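ABC transporter substrate-binding protein (Bradyrhizobium japonicum, PDB 4I1D) probably serves as the periplasmic solute-binding component of an ABC transporter, perhaps for polyamines, and can bind D-malate. Local coordinates at residues N122-F127 with M201-N206; A145-A150 with K171-I176; R136-N141 with G197-E202; I76-F81 with S96-S101. All coordinates share one frame; numbering follows the deposited sequence.

Interaction 1 of 4, residues N122-F127 with M201-N206; sequences NSWVDF and MEMAWN. With MLT (D-malate), chain U; SO4 (sulfate ion), chain K.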
loop_
_atom_site.group_PDB
_atom_site.type_symbol
_atom_site.label_atom_id
_atom_site.label_comp_id
_atom_site.label_asym_id
_atom_site.label_seq_id
_atom_site.Cartn_x
_atom_site.Cartn_y
_atom_site.Cartn_z
ATOM N N ASN A 122 -15.349 -32.440 30.341
ATOM C CA ASN A 122 -14.267 -33.220 30.925
ATOM C C ASN A 122 -13.319 -33.804 29.876
ATOM O O ASN A 122 -12.464 -34.638 30.186
ATOM C CB ASN A 122 -14.860 -34.344 31.781
ATOM C CG ASN A 122 -13.816 -35.036 32.629
ATOM O OD1 ASN A 122 -13.601 -36.250 32.522
ATOM N ND2 ASN A 122 -13.147 -34.262 33.467
ATOM N N SER A 123 -13.476 -33.356 28.634
ATOM C CA SER A 123 -12.639 -33.813 27.531
ATOM C C SER A 123 -12.810 -32.842 26.371
ATOM O O SER A 123 -13.708 -31.999 26.388
ATOM C CB SER A 123 -13.062 -35.208 27.090
ATOM O OG SER A 123 -14.358 -35.162 26.502
ATOM N N TRP A 124 -11.959 -32.948 25.359
ATOM C CA TRP A 124 -12.129 -32.089 24.198
ATOM C C TRP A 124 -13.399 -32.487 23.427
ATOM O O TRP A 124 -14.047 -31.648 22.803
ATOM C CB TRP A 124 -10.858 -32.050 23.337
ATOM C CG TRP A 124 -9.721 -31.557 24.162
ATOM C CD1 TRP A 124 -8.622 -32.260 24.556
ATOM C CD2 TRP A 124 -9.624 -30.270 24.787
ATOM N NE1 TRP A 124 -7.827 -31.476 25.368
ATOM C CE2 TRP A 124 -8.423 -30.250 25.520
ATOM C CE3 TRP A 124 -10.425 -29.120 24.769
ATOM C CZ2 TRP A 124 -8.002 -29.125 26.233
ATOM C CZ3 TRP A 124 -10.013 -28.012 25.489
ATOM C CH2 TRP A 124 -8.812 -28.024 26.206
ATOM N N VAL A 125 -13.780 -33.756 23.521
ATOM C CA VAL A 125 -15.041 -34.202 22.940
ATOM C C VAL A 125 -16.191 -33.363 23.515
ATOM O O VAL A 125 -17.016 -32.829 22.773
ATOM C CB VAL A 125 -15.277 -35.690 23.212
ATOM C CG1 VAL A 125 -16.518 -36.188 22.462
ATOM C CG2 VAL A 125 -14.046 -36.488 22.819
ATOM N N ASP A 126 -16.221 -33.223 24.838
ATOM C CA ASP A 126 -17.216 -32.376 25.487
ATOM C C ASP A 126 -17.096 -30.948 24.989
ATOM O O ASP A 126 -18.091 -30.315 24.656
ATOM C CB ASP A 126 -17.050 -32.410 27.003
ATOM C CG ASP A 126 -17.322 -33.791 27.593
ATOM O OD1 ASP A 126 -18.020 -34.600 26.942
ATOM O OD2 ASP A 126 -16.838 -34.065 28.713
ATOM N N PHE A 127 -15.865 -30.447 24.927
ATOM C CA PHE A 127 -15.617 -29.081 24.472
ATOM C C PHE A 127 -16.220 -28.823 23.096
ATOM O O PHE A 127 -16.785 -27.758 22.850
ATOM C CB PHE A 127 -14.114 -28.788 24.436
ATOM C CG PHE A 127 -13.780 -27.336 24.204
ATOM C CD1 PHE A 127 -13.546 -26.484 25.272
ATOM C CD2 PHE A 127 -13.684 -26.826 22.922
ATOM C CE1 PHE A 127 -13.226 -25.143 25.066
ATOM C CE2 PHE A 127 -13.364 -25.482 22.710
ATOM C CZ PHE A 127 -13.136 -24.648 23.782
HETATM N N MSE A 201 -16.028 -21.786 29.223
HETATM C CA MSE A 201 -15.017 -22.818 29.123
HETATM C C MSE A 201 -13.964 -22.426 28.090
HETATM O O MSE A 201 -14.245 -21.692 27.133
HETATM C CB MSE A 201 -15.662 -24.160 28.758
HETATM C CG MSE A 201 -15.830 -24.394 27.274
HETATM SE SE MSE A 201 -16.970 -25.957 26.920
HETATM C CE MSE A 201 -18.652 -25.199 27.566
ATOM N N GLU A 202 -12.745 -22.911 28.290
ATOM C CA GLU A 202 -11.660 -22.576 27.382
ATOM C C GLU A 202 -10.481 -23.504 27.606
ATOM O O GLU A 202 -10.401 -24.197 28.628
ATOM C CB GLU A 202 -11.211 -21.125 27.598
ATOM C CG GLU A 202 -10.352 -20.926 28.848
ATOM C CD GLU A 202 -9.885 -19.486 29.043
ATOM O OE1 GLU A 202 -9.882 -18.701 28.063
ATOM O OE2 GLU A 202 -9.524 -19.140 30.190
HETATM N N MSE A 203 -9.574 -23.526 26.636
HETATM C CA MSE A 203 -8.259 -24.072 26.886
HETATM C C MSE A 203 -7.465 -22.961 27.532
HETATM O O MSE A 203 -7.625 -21.796 27.175
HETATM C CB MSE A 203 -7.551 -24.504 25.611
HETATM C CG MSE A 203 -6.134 -24.972 25.904
HETATM SE SE MSE A 203 -5.104 -25.495 24.334
HETATM C CE MSE A 203 -6.333 -26.793 23.617
ATOM N N ALA A 204 -6.614 -23.324 28.480
ATOM C CA ALA A 204 -5.786 -22.361 29.191
ATOM C C ALA A 204 -4.639 -23.097 29.880
ATOM O O ALA A 204 -4.731 -24.293 30.163
ATOM C CB ALA A 204 -6.641 -21.599 30.237
ATOM N N TRP A 205 -3.560 -22.376 30.150
ATOM C CA TRP A 205 -2.457 -22.930 30.907
ATOM C C TRP A 205 -2.882 -23.132 32.359
ATOM O O TRP A 205 -3.493 -22.249 32.971
ATOM C CB TRP A 205 -1.232 -22.016 30.773
ATOM C CG TRP A 205 -0.685 -21.988 29.338
ATOM C CD1 TRP A 205 -0.382 -23.071 28.561
ATOM C CD2 TRP A 205 -0.372 -20.832 28.545
ATOM N NE1 TRP A 205 0.093 -22.665 27.336
ATOM C CE2 TRP A 205 0.110 -21.298 27.298
ATOM C CE3 TRP A 205 -0.440 -19.452 28.769
ATOM C CZ2 TRP A 205 0.508 -20.435 26.277
ATOM C CZ3 TRP A 205 -0.043 -18.591 27.753
ATOM C CH2 TRP A 205 0.422 -19.087 26.523
ATOM N N ASN A 206 -2.572 -24.298 32.917
ATOM C CA ASN A 206 -3.112 -24.649 34.223
ATOM C C ASN A 206 -2.736 -23.626 35.298
ATOM O O ASN A 206 -3.500 -23.388 36.229
ATOM C CB ASN A 206 -2.677 -26.050 34.636
ATOM C CG ASN A 206 -1.218 -26.104 35.030
ATOM O OD1 ASN A 206 -0.340 -26.153 34.175
ATOM N ND2 ASN A 206 -0.952 -26.078 36.331
HETATM C C1 MLT U . 1.793 -14.733 26.935
HETATM O O1 MLT U . 2.705 -13.900 26.747
HETATM O O2 MLT U . 1.384 -15.408 25.963
HETATM C C2 MLT U . 1.211 -14.938 28.309
HETATM O O3 MLT U . 1.127 -13.746 29.074
HETATM C C3 MLT U . 2.091 -15.918 29.055
HETATM C C4 MLT U . 1.637 -15.916 30.489
HETATM O O4 MLT U . 2.141 -15.108 31.298
HETATM O O5 MLT U . 0.749 -16.707 30.886
HETATM S S SO4 K . -10.935 -35.241 36.670
HETATM O O1 SO4 K . -11.332 -35.816 37.952
HETATM O O2 SO4 K . -9.686 -34.487 36.831
HETATM O O3 SO4 K . -10.760 -36.318 35.689
HETATM O O4 SO4 K . -11.991 -34.330 36.239
#
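The selenomethionine side chain of M203 lies across the indole of W124 at about a right angle: its CE methyl sits over one face of the six-membered ring, 4.2 Å from the centroid of that W124 ring and offset toward the rim, a CH-pi contact, while M203 CB touches the ring corner CH2 at 3.8 Å. The bend at chi3 (-55°) in M203 turns the methyl back over the indole. F127 meets the strand with one corner, CE1, which is 3.5 Å from M201 CG and 3.8 Å from E202 CA, the latter near the ring plane. M201 SE stands oblique to the F127 ring, 4.6 Å from its centroid, in a Met-aromatic contact. The indole NE1 of W124 is satisfied by Q225 O. At the N-cap of helix 124-128, S123 OG accepts from D126 N at 3.2 Å. This helix thus packs its aromatic residues on strand 201-205, an alpha/beta layer of the periplasmic binding protein fold; the strand ends at W205, which lines the D-malate pocket.

Interaction 2 of 4, residues A145-A150 with K171-I176; sequences ATLEAA and KKLEEI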
loop_
_atom_site.group_PDB
_atom_site.type_symbol
_atom_site.label_atom_id
_atom_site.label_comp_id
_atom_site.label_asym_id
_atom_site.label_seq_id
_atom_site.Cartn_x
_atom_site.Cartn_y
_atom_site.Cartn_z
ATOM N N ALA A 145 -0.679 -27.260 20.847
ATOM C CA ALA A 145 -1.677 -27.778 21.797
ATOM C C ALA A 145 -3.091 -27.730 21.222
ATOM O O ALA A 145 -3.889 -28.633 21.452
ATOM C CB ALA A 145 -1.621 -27.033 23.129
ATOM N N THR A 146 -3.396 -26.670 20.480
ATOM C CA THR A 146 -4.709 -26.530 19.854
ATOM C C THR A 146 -4.993 -27.674 18.867
ATOM O O THR A 146 -6.067 -28.295 18.914
ATOM C CB THR A 146 -4.839 -25.162 19.149
ATOM O OG1 THR A 146 -4.489 -24.118 20.066
ATOM C CG2 THR A 146 -6.262 -24.933 18.647
ATOM N N LEU A 147 -4.037 -27.959 17.980
ATOM C CA LEU A 147 -4.195 -29.060 17.028
ATOM C C LEU A 147 -4.410 -30.365 17.776
ATOM O O LEU A 147 -5.294 -31.140 17.425
ATOM C CB LEU A 147 -2.972 -29.198 16.127
ATOM C CG LEU A 147 -2.698 -28.027 15.189
ATOM C CD1 LEU A 147 -1.662 -28.431 14.162
ATOM C CD2 LEU A 147 -3.981 -27.586 14.505
ATOM N N GLU A 148 -3.598 -30.620 18.799
ATOM C CA GLU A 148 -3.767 -31.851 19.586
ATOM C C GLU A 148 -5.192 -31.987 20.138
ATOM O O GLU A 148 -5.805 -33.052 20.038
ATOM C CB GLU A 148 -2.744 -31.931 20.725
ATOM C CG GLU A 148 -1.321 -32.249 20.277
ATOM C CD GLU A 148 -0.503 -31.018 19.878
ATOM O OE1 GLU A 148 0.734 -31.163 19.756
ATOM O OE2 GLU A 148 -1.078 -29.918 19.689
ATOM N N ALA A 149 -5.717 -30.904 20.708
ATOM C CA ALA A 149 -7.038 -30.932 21.329
ATOM C C ALA A 149 -8.121 -31.222 20.293
ATOM O O ALA A 149 -9.086 -31.956 20.559
ATOM C CB ALA A 149 -7.325 -29.614 22.058
ATOM N N ALA A 150 -7.961 -30.640 19.111
ATOM C CA ALA A 150 -8.908 -30.872 18.035
ATOM C C ALA A 150 -8.909 -32.343 17.641
ATOM O O ALA A 150 -9.955 -32.905 17.360
ATOM C CB ALA A 150 -8.583 -29.993 16.828
ATOM N N LYS A 171 -9.806 -29.599 9.967
ATOM C CA LYS A 171 -11.208 -29.795 9.649
ATOM C C LYS A 171 -12.023 -29.682 10.940
ATOM O O LYS A 171 -13.057 -29.008 10.990
ATOM C CB LYS A 171 -11.447 -31.142 8.957
ATOM C CG LYS A 171 -12.852 -31.265 8.395
ATOM C CD LYS A 171 -13.152 -32.639 7.822
ATOM C CE LYS A 171 -14.589 -32.693 7.300
ATOM N NZ LYS A 171 -14.965 -34.043 6.775
ATOM N N LYS A 172 -11.533 -30.323 11.994
ATOM C CA LYS A 172 -12.239 -30.326 13.268
ATOM C C LYS A 172 -12.294 -28.900 13.858
ATOM O O LYS A 172 -13.282 -28.492 14.471
ATOM C CB LYS A 172 -11.572 -31.327 14.217
ATOM C CG LYS A 172 -12.435 -31.813 15.360
ATOM C CD LYS A 172 -13.598 -32.668 14.872
ATOM C CE LYS A 172 -14.434 -33.112 16.052
ATOM N NZ LYS A 172 -15.786 -33.596 15.668
ATOM N N LEU A 173 -11.242 -28.128 13.632
ATOM C CA LEU A 173 -11.211 -26.757 14.127
ATOM C C LEU A 173 -12.150 -25.839 13.349
ATOM O O LEU A 173 -12.725 -24.898 13.909
ATOM C CB LEU A 173 -9.787 -26.206 14.088
ATOM C CG LEU A 173 -8.929 -26.638 15.270
ATOM C CD1 LEU A 173 -7.465 -26.375 14.962
ATOM C CD2 LEU A 173 -9.374 -25.890 16.527
ATOM N N GLU A 174 -12.280 -26.103 12.054
ATOM C CA GLU A 174 -13.197 -25.353 11.210
ATOM C C GLU A 174 -14.617 -25.540 11.714
ATOM O O GLU A 174 -15.398 -24.595 11.751
ATOM C CB GLU A 174 -13.097 -25.805 9.750
ATOM C CG GLU A 174 -12.295 -24.851 8.876
ATOM C CD GLU A 174 -12.901 -23.451 8.825
ATOM O OE1 GLU A 174 -14.136 -23.318 8.977
ATOM O OE2 GLU A 174 -12.142 -22.480 8.633
ATOM N N GLU A 175 -14.941 -26.762 12.119
ATOM C CA GLU A 175 -16.266 -27.060 12.646
ATOM C C GLU A 175 -16.616 -26.217 13.890
ATOM O O GLU A 175 -17.739 -25.739 14.018
ATOM C CB GLU A 175 -16.405 -28.559 12.938
ATOM C CG GLU A 175 -17.668 -28.919 13.723
ATOM C CD GLU A 175 -17.726 -30.381 14.159
ATOM O OE1 GLU A 175 -16.789 -31.151 13.844
ATOM O OE2 GLU A 175 -18.723 -30.753 14.822
ATOM N N ILE A 176 -15.658 -26.012 14.788
ATOM C CA ILE A 176 -15.955 -25.380 16.078
ATOM C C ILE A 176 -15.902 -23.855 15.978
ATOM O O ILE A 176 -16.494 -23.139 16.789
ATOM C CB ILE A 176 -14.951 -25.835 17.173
ATOM C CG1 ILE A 176 -15.512 -25.613 18.586
ATOM C CG2 ILE A 176 -13.629 -25.071 17.040
ATOM C CD1 ILE A 176 -16.955 -26.060 18.779
#
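Helices 146-153 and 166-176 meet nearly perpendicular, the axes of their segments 146-150 and 171-176 approaching to 9.5 Å at a crossing angle of 85°, with the CA atoms of A150 and K172 the nearest pair. L173 carries the contact, its branched end laid across the first helix. Its CG rests 3.7 Å from A150 CB, CD1 reaches L147 CD2 at 3.7 Å, and CD2 meets T146 CG2 at 3.9 Å, so three residues of one helix receive one leucine. With CG2 of T146 anti to the backbone N, that methyl faces L173, whereas OG1 bonds back to H142 O. Both helices belong to the alpha/beta lobe of a periplasmic binding protein that also contains strand 137-140; W318 of the C-terminal helix 309-321 touches T146 and L173, and W128 covers A150 and L173. K172 lies against A150, with its CB 4.2 Å from A150 CB and its CG 3.4 Å from A150 O. Beyond that, the bend at chi2 (67°) swings the lysine chain from the interface along its own helix, where NZ forms a salt bridge with E175 OE1 at 3.2 Å, one turn on.

Interaction 3 of 4, residues R136-N141 with G197-E202; sequences RRALRN and GEVDME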
loop_
_atom_site.group_PDB
_atom_site.type_symbol
_atom_site.label_atom_id
_atom_site.label_comp_id
_atom_site.label_asym_id
_atom_site.label_seq_id
_atom_site.Cartn_x
_atom_site.Cartn_y
_atom_site.Cartn_z
ATOM N N ARG A 136 -20.193 -19.955 26.206
ATOM C CA ARG A 136 -19.170 -19.236 25.466
ATOM C C ARG A 136 -17.843 -19.961 25.644
ATOM O O ARG A 136 -17.578 -20.542 26.697
ATOM C CB ARG A 136 -19.098 -17.790 25.940
ATOM C CG ARG A 136 -20.426 -17.056 25.787
ATOM C CD ARG A 136 -20.409 -15.704 26.510
ATOM N NE ARG A 136 -21.508 -14.856 26.057
ATOM C CZ ARG A 136 -21.365 -13.769 25.302
ATOM N NH1 ARG A 136 -20.156 -13.368 24.926
ATOM N NH2 ARG A 136 -22.435 -13.072 24.934
ATOM N N ARG A 137 -17.038 -19.959 24.590
ATOM C CA ARG A 137 -15.824 -20.758 24.528
ATOM C C ARG A 137 -14.676 -19.919 23.998
ATOM O O ARG A 137 -14.881 -19.011 23.186
ATOM C CB ARG A 137 -16.010 -21.943 23.571
ATOM C CG ARG A 137 -16.904 -23.069 24.070
ATOM C CD ARG A 137 -17.396 -23.913 22.899
ATOM N NE ARG A 137 -17.793 -25.261 23.308
ATOM C CZ ARG A 137 -18.949 -25.564 23.891
ATOM N NH1 ARG A 137 -19.203 -26.823 24.217
ATOM N NH2 ARG A 137 -19.849 -24.617 24.153
ATOM N N ALA A 138 -13.466 -20.249 24.434
ATOM C CA ALA A 138 -12.255 -19.602 23.929
ATOM C C ALA A 138 -11.208 -20.669 23.667
ATOM O O ALA A 138 -11.162 -21.696 24.353
ATOM C CB ALA A 138 -11.726 -18.580 24.923
ATOM N N LEU A 139 -10.385 -20.432 22.653
ATOM C CA LEU A 139 -9.234 -21.279 22.381
ATOM C C LEU A 139 -8.087 -20.316 22.159
ATOM O O LEU A 139 -8.316 -19.118 21.984
ATOM C CB LEU A 139 -9.454 -22.153 21.132
ATOM C CG LEU A 139 -10.422 -23.342 21.215
ATOM C CD1 LEU A 139 -10.575 -24.029 19.837
ATOM C CD2 LEU A 139 -9.967 -24.342 22.280
ATOM N N ARG A 140 -6.861 -20.822 22.169
ATOM C CA ARG A 140 -5.702 -19.963 21.945
ATOM C C ARG A 140 -5.488 -19.742 20.450
ATOM O O ARG A 140 -5.628 -20.677 19.658
ATOM C CB ARG A 140 -4.451 -20.592 22.542
ATOM C CG ARG A 140 -3.223 -19.682 22.418
ATOM C CD ARG A 140 -1.961 -20.345 22.955
ATOM N NE ARG A 140 -0.816 -19.450 22.810
ATOM C CZ ARG A 140 0.451 -19.849 22.737
ATOM N NH1 ARG A 140 0.752 -21.142 22.784
ATOM N NH2 ARG A 140 1.419 -18.949 22.607
ATOM N N ASN A 141 -5.152 -18.516 20.064
ATOM C CA ASN A 141 -4.843 -18.221 18.663
ATOM C C ASN A 141 -3.451 -18.719 18.325
ATOM O O ASN A 141 -2.528 -17.924 18.130
ATOM C CB ASN A 141 -4.939 -16.718 18.364
ATOM C CG ASN A 141 -4.942 -16.415 16.868
ATOM O OD1 ASN A 141 -4.428 -17.190 16.054
ATOM N ND2 ASN A 141 -5.533 -15.282 16.498
ATOM N N GLY A 197 -16.388 -13.935 33.217
ATOM C CA GLY A 197 -17.475 -14.746 32.692
ATOM C C GLY A 197 -17.672 -14.589 31.195
ATOM O O GLY A 197 -18.664 -15.052 30.661
ATOM N N GLU A 198 -16.731 -13.936 30.515
ATOM C CA GLU A 198 -16.833 -13.794 29.070
ATOM C C GLU A 198 -16.853 -15.165 28.397
ATOM O O GLU A 198 -17.489 -15.341 27.368
ATOM C CB GLU A 198 -15.706 -12.922 28.513
ATOM C CG GLU A 198 -15.949 -12.399 27.099
ATOM C CD GLU A 198 -17.376 -11.881 26.879
ATOM O OE1 GLU A 198 -17.826 -10.979 27.625
ATOM O OE2 GLU A 198 -18.050 -12.388 25.952
ATOM N N VAL A 199 -16.164 -16.141 28.975
ATOM C CA VAL A 199 -16.298 -17.509 28.490
ATOM C C VAL A 199 -16.652 -18.459 29.633
ATOM O O VAL A 199 -16.282 -18.219 30.780
ATOM C CB VAL A 199 -15.050 -17.997 27.726
ATOM C CG1 VAL A 199 -14.762 -17.074 26.550
ATOM C CG2 VAL A 199 -13.841 -18.087 28.644
ATOM N N ASP A 200 -17.397 -19.516 29.308
ATOM C CA ASP A 200 -17.789 -20.520 30.282
ATOM C C ASP A 200 -16.791 -21.667 30.302
ATOM O O ASP A 200 -16.715 -22.426 31.270
ATOM C CB ASP A 200 -19.200 -21.037 29.967
ATOM C CG ASP A 200 -20.235 -19.918 29.962
ATOM O OD1 ASP A 200 -20.475 -19.328 31.040
ATOM O OD2 ASP A 200 -20.798 -19.616 28.884
HETATM N N MSE A 201 -16.028 -21.786 29.223
HETATM C CA MSE A 201 -15.017 -22.818 29.123
HETATM C C MSE A 201 -13.964 -22.426 28.090
HETATM O O MSE A 201 -14.245 -21.692 27.133
HETATM C CB MSE A 201 -15.662 -24.160 28.758
HETATM C CG MSE A 201 -15.830 -24.394 27.274
HETATM SE SE MSE A 201 -16.970 -25.957 26.920
HETATM C CE MSE A 201 -18.652 -25.199 27.566
ATOM N N GLU A 202 -12.745 -22.911 28.290
ATOM C CA GLU A 202 -11.660 -22.576 27.382
ATOM C C GLU A 202 -10.481 -23.504 27.606
ATOM O O GLU A 202 -10.401 -24.197 28.628
ATOM C CB GLU A 202 -11.211 -21.125 27.598
ATOM C CG GLU A 202 -10.352 -20.926 28.848
ATOM C CD GLU A 202 -9.885 -19.486 29.043
ATOM O OE1 GLU A 202 -9.882 -18.701 28.063
ATOM O OE2 GLU A 202 -9.524 -19.140 30.190
#
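E198 reaches R136 through a salt bridge; the 2.5 Å between E198 OE2 and R136 NH1 is shorter than usual, its exact length doubtful. The carboxylate and guanidinium planes are 84° apart, and R136 NH2 also pairs with a sulfate ion. The aliphatic part of R136 runs over the backbone of E198, CD lying 3.1 Å from E198 O. V199 follows, and its CG1 packs 3.8 Å from A138 CB. D200 grips R136, just ahead of strand 137-140, at two points: its OD2 accepts from R136 N at 2.8 Å on the anti side of the carboxylate, and its own N donates to R136 O from above the carbonyl plane, while OD1 is held by T115. That same R136 O takes a second bond from M201 N, nearly in line with the carbonyl. M201 O then accepts from A138 N at 3.2 Å. Selenium of M201 lies over one face of the R137 guanidinium, 3.6 Å from R137 CZ; R137 NE and NH1 bond to the carbonyls of F127 and F133. At E202, CB packs 3.7 Å from A138 CB. The beta bridges R137-M201 and A138-E202 mark parallel strand pairing, typical of the alpha/beta lobes of periplasmic binding proteins.

Interaction 4 of 4, residues I76-F81 with S96-S101; sequences IEKLDF and SPYSVS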
loop_
_atom_site.group_PDB
_atom_site.type_symbol
_atom_site.label_atom_id
_atom_site.label_comp_id
_atom_site.label_asym_id
_atom_site.label_seq_id
_atom_site.Cartn_x
_atom_site.Cartn_y
_atom_site.Cartn_z
ATOM N N ILE A 76 22.485 -22.340 20.080
ATOM C CA ILE A 76 22.745 -22.634 21.484
ATOM C C ILE A 76 23.821 -23.708 21.629
ATOM O O ILE A 76 24.073 -24.483 20.701
ATOM C CB ILE A 76 21.459 -23.043 22.243
ATOM C CG1 ILE A 76 20.758 -24.194 21.534
ATOM C CG2 ILE A 76 20.497 -21.856 22.368
ATOM C CD1 ILE A 76 19.560 -24.729 22.306
ATOM N N GLU A 77 24.445 -23.747 22.799
ATOM C CA GLU A 77 25.608 -24.600 23.020
ATOM C C GLU A 77 25.253 -26.074 23.087
ATOM O O GLU A 77 24.232 -26.451 23.664
ATOM C CB GLU A 77 26.336 -24.195 24.311
ATOM C CG GLU A 77 27.001 -22.824 24.273
ATOM C CD GLU A 77 28.371 -22.851 23.625
ATOM O OE1 GLU A 77 28.906 -23.960 23.414
ATOM O OE2 GLU A 77 28.915 -21.761 23.329
ATOM N N LYS A 78 26.100 -26.904 22.486
ATOM C CA LYS A 78 26.045 -28.335 22.728
ATOM C C LYS A 78 26.518 -28.526 24.159
ATOM O O LYS A 78 27.618 -28.117 24.504
ATOM C CB LYS A 78 26.968 -29.070 21.762
ATOM C CG LYS A 78 26.329 -30.273 21.066
ATOM C CD LYS A 78 27.143 -30.677 19.838
ATOM C CE LYS A 78 27.416 -29.462 18.942
ATOM N NZ LYS A 78 28.436 -29.720 17.877
ATOM N N LEU A 79 25.684 -29.114 25.005
ATOM C CA LEU A 79 26.028 -29.237 26.418
ATOM C C LEU A 79 26.935 -30.430 26.724
ATOM O O LEU A 79 26.688 -31.550 26.264
ATOM C CB LEU A 79 24.765 -29.312 27.276
ATOM C CG LEU A 79 23.844 -28.089 27.251
ATOM C CD1 LEU A 79 22.675 -28.301 28.204
ATOM C CD2 LEU A 79 24.623 -26.830 27.607
ATOM N N ASP A 80 27.982 -30.173 27.506
ATOM C CA ASP A 80 28.829 -31.238 28.032
ATOM C C ASP A 80 28.309 -31.711 29.389
ATOM O O ASP A 80 28.547 -31.072 30.415
ATOM C CB ASP A 80 30.277 -30.762 28.161
ATOM C CG ASP A 80 31.190 -31.835 28.737
ATOM O OD1 ASP A 80 30.727 -32.989 28.885
ATOM O OD2 ASP A 80 32.366 -31.524 29.032
ATOM N N PHE A 81 27.600 -32.833 29.392
ATOM C CA PHE A 81 26.947 -33.308 30.608
ATOM C C PHE A 81 27.890 -33.920 31.650
ATOM O O PHE A 81 27.451 -34.293 32.739
ATOM C CB PHE A 81 25.808 -34.276 30.273
ATOM C CG PHE A 81 24.645 -33.619 29.595
ATOM C CD1 PHE A 81 23.667 -32.976 30.337
ATOM C CD2 PHE A 81 24.532 -33.633 28.216
ATOM C CE1 PHE A 81 22.593 -32.360 29.715
ATOM C CE2 PHE A 81 23.462 -33.020 27.586
ATOM C CZ PHE A 81 22.494 -32.382 28.336
ATOM N N SER A 96 18.266 -32.988 26.055
ATOM C CA SER A 96 18.602 -33.065 24.648
ATOM C C SER A 96 20.079 -32.768 24.609
ATOM O O SER A 96 20.670 -32.521 25.652
ATOM C CB SER A 96 17.820 -32.019 23.847
ATOM O OG SER A 96 18.481 -30.763 23.880
ATOM N N PRO A 97 20.693 -32.785 23.415
ATOM C CA PRO A 97 22.115 -32.433 23.381
ATOM C C PRO A 97 22.341 -30.963 23.739
ATOM O O PRO A 97 23.469 -30.584 24.061
ATOM C CB PRO A 97 22.502 -32.679 21.920
ATOM C CG PRO A 97 21.475 -33.625 21.403
ATOM C CD PRO A 97 20.206 -33.244 22.105
ATOM N N TYR A 98 21.274 -30.166 23.696
ATOM C CA TYR A 98 21.370 -28.720 23.869
ATOM C C TYR A 98 20.573 -28.169 25.048
ATOM O O TYR A 98 20.576 -26.963 25.274
ATOM C CB TYR A 98 20.861 -28.006 22.615
ATOM C CG TYR A 98 21.360 -28.580 21.316
ATOM C CD1 TYR A 98 22.638 -28.302 20.860
ATOM C CD2 TYR A 98 20.542 -29.385 20.534
ATOM C CE1 TYR A 98 23.099 -28.819 19.667
ATOM C CE2 TYR A 98 20.994 -29.910 19.337
ATOM C CZ TYR A 98 22.276 -29.620 18.910
ATOM O OH TYR A 98 22.741 -30.131 17.718
ATOM N N SER A 99 19.867 -29.022 25.780
ATOM C CA SER A 99 18.965 -28.509 26.807
ATOM C C SER A 99 18.689 -29.508 27.910
ATOM O O SER A 99 18.977 -30.695 27.767
ATOM C CB SER A 99 17.640 -28.087 26.178
ATOM O OG SER A 99 16.930 -29.218 25.710
ATOM N N VAL A 100 18.133 -29.011 29.014
ATOM C CA VAL A 100 17.655 -29.864 30.101
ATOM C C VAL A 100 16.269 -29.409 30.524
ATOM O O VAL A 100 16.038 -28.213 30.705
ATOM C CB VAL A 100 18.575 -29.819 31.339
ATOM C CG1 VAL A 100 18.159 -30.900 32.348
ATOM C CG2 VAL A 100 20.028 -30.004 30.938
ATOM N N SER A 101 15.353 -30.363 30.690
ATOM C CA SER A 101 13.987 -30.057 31.128
ATOM C C SER A 101 13.984 -29.298 32.451
ATOM O O SER A 101 14.686 -29.670 33.398
ATOM C CB SER A 101 13.155 -31.335 31.254
ATOM O OG SER A 101 13.122 -32.027 30.022
HETATM O O HOH W 1 22.425 -25.005 25.393
#
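The loop 76-81 fastens onto the turn that leads into strand 100-112, an ST turn at S96 in which S96 OG accepts from Y98 N. The turn presents P97 O to L79 N, a nearly linear hydrogen bond of 2.8 Å that joins the segments directly. A water lies between them, within hydrogen-bonding distance of E77 O and, at 2.7 Å, of Y98 O. Around this polar link, I76 CD1 presses on Y98 CB at 3.5 Å, the two side chains crossing at about a right angle, while K78 runs alongside the tyrosine with CG 3.8 Å from Y98 CE1. E77 O lies at the edge of the Y98 ring, in its plane. F81 points a ring edge at the second segment: CZ is 3.2 Å from S96 O, and CE1 meets V100 CG2 at 3.7 Å. L79 CB lies over one F81 face, and R95 makes a cation-pi contact with that ring. I76 and L79 also pack on strand 219-235, and A87 of helix 85-88 touches F81 and V100.

How the interactions relate
Interactions 1, 2 and 3 cluster on one side of the chain, their centres 9 to 14 Å apart, whereas the centre of interaction 4 lies 33 to 37 Å away from each of theirs. Interaction 4 closes first along the chain; interaction 2 is then nested inside the loops closed by interactions 1 and 3, which both end on strand 201-205. The cluster is continuous: A149 CB meets M203 CE at 3.4 Å, and L139 CD1 lies 4.0 Å from L173 CD2. Strand 100-112, whose first residues take part in interaction 4, pairs with strand 201-205, so one sheet spans the distance. This is consistent with the two-lobed design of periplasmic binding proteins, interaction 4 lying remote from the D-malate pocket.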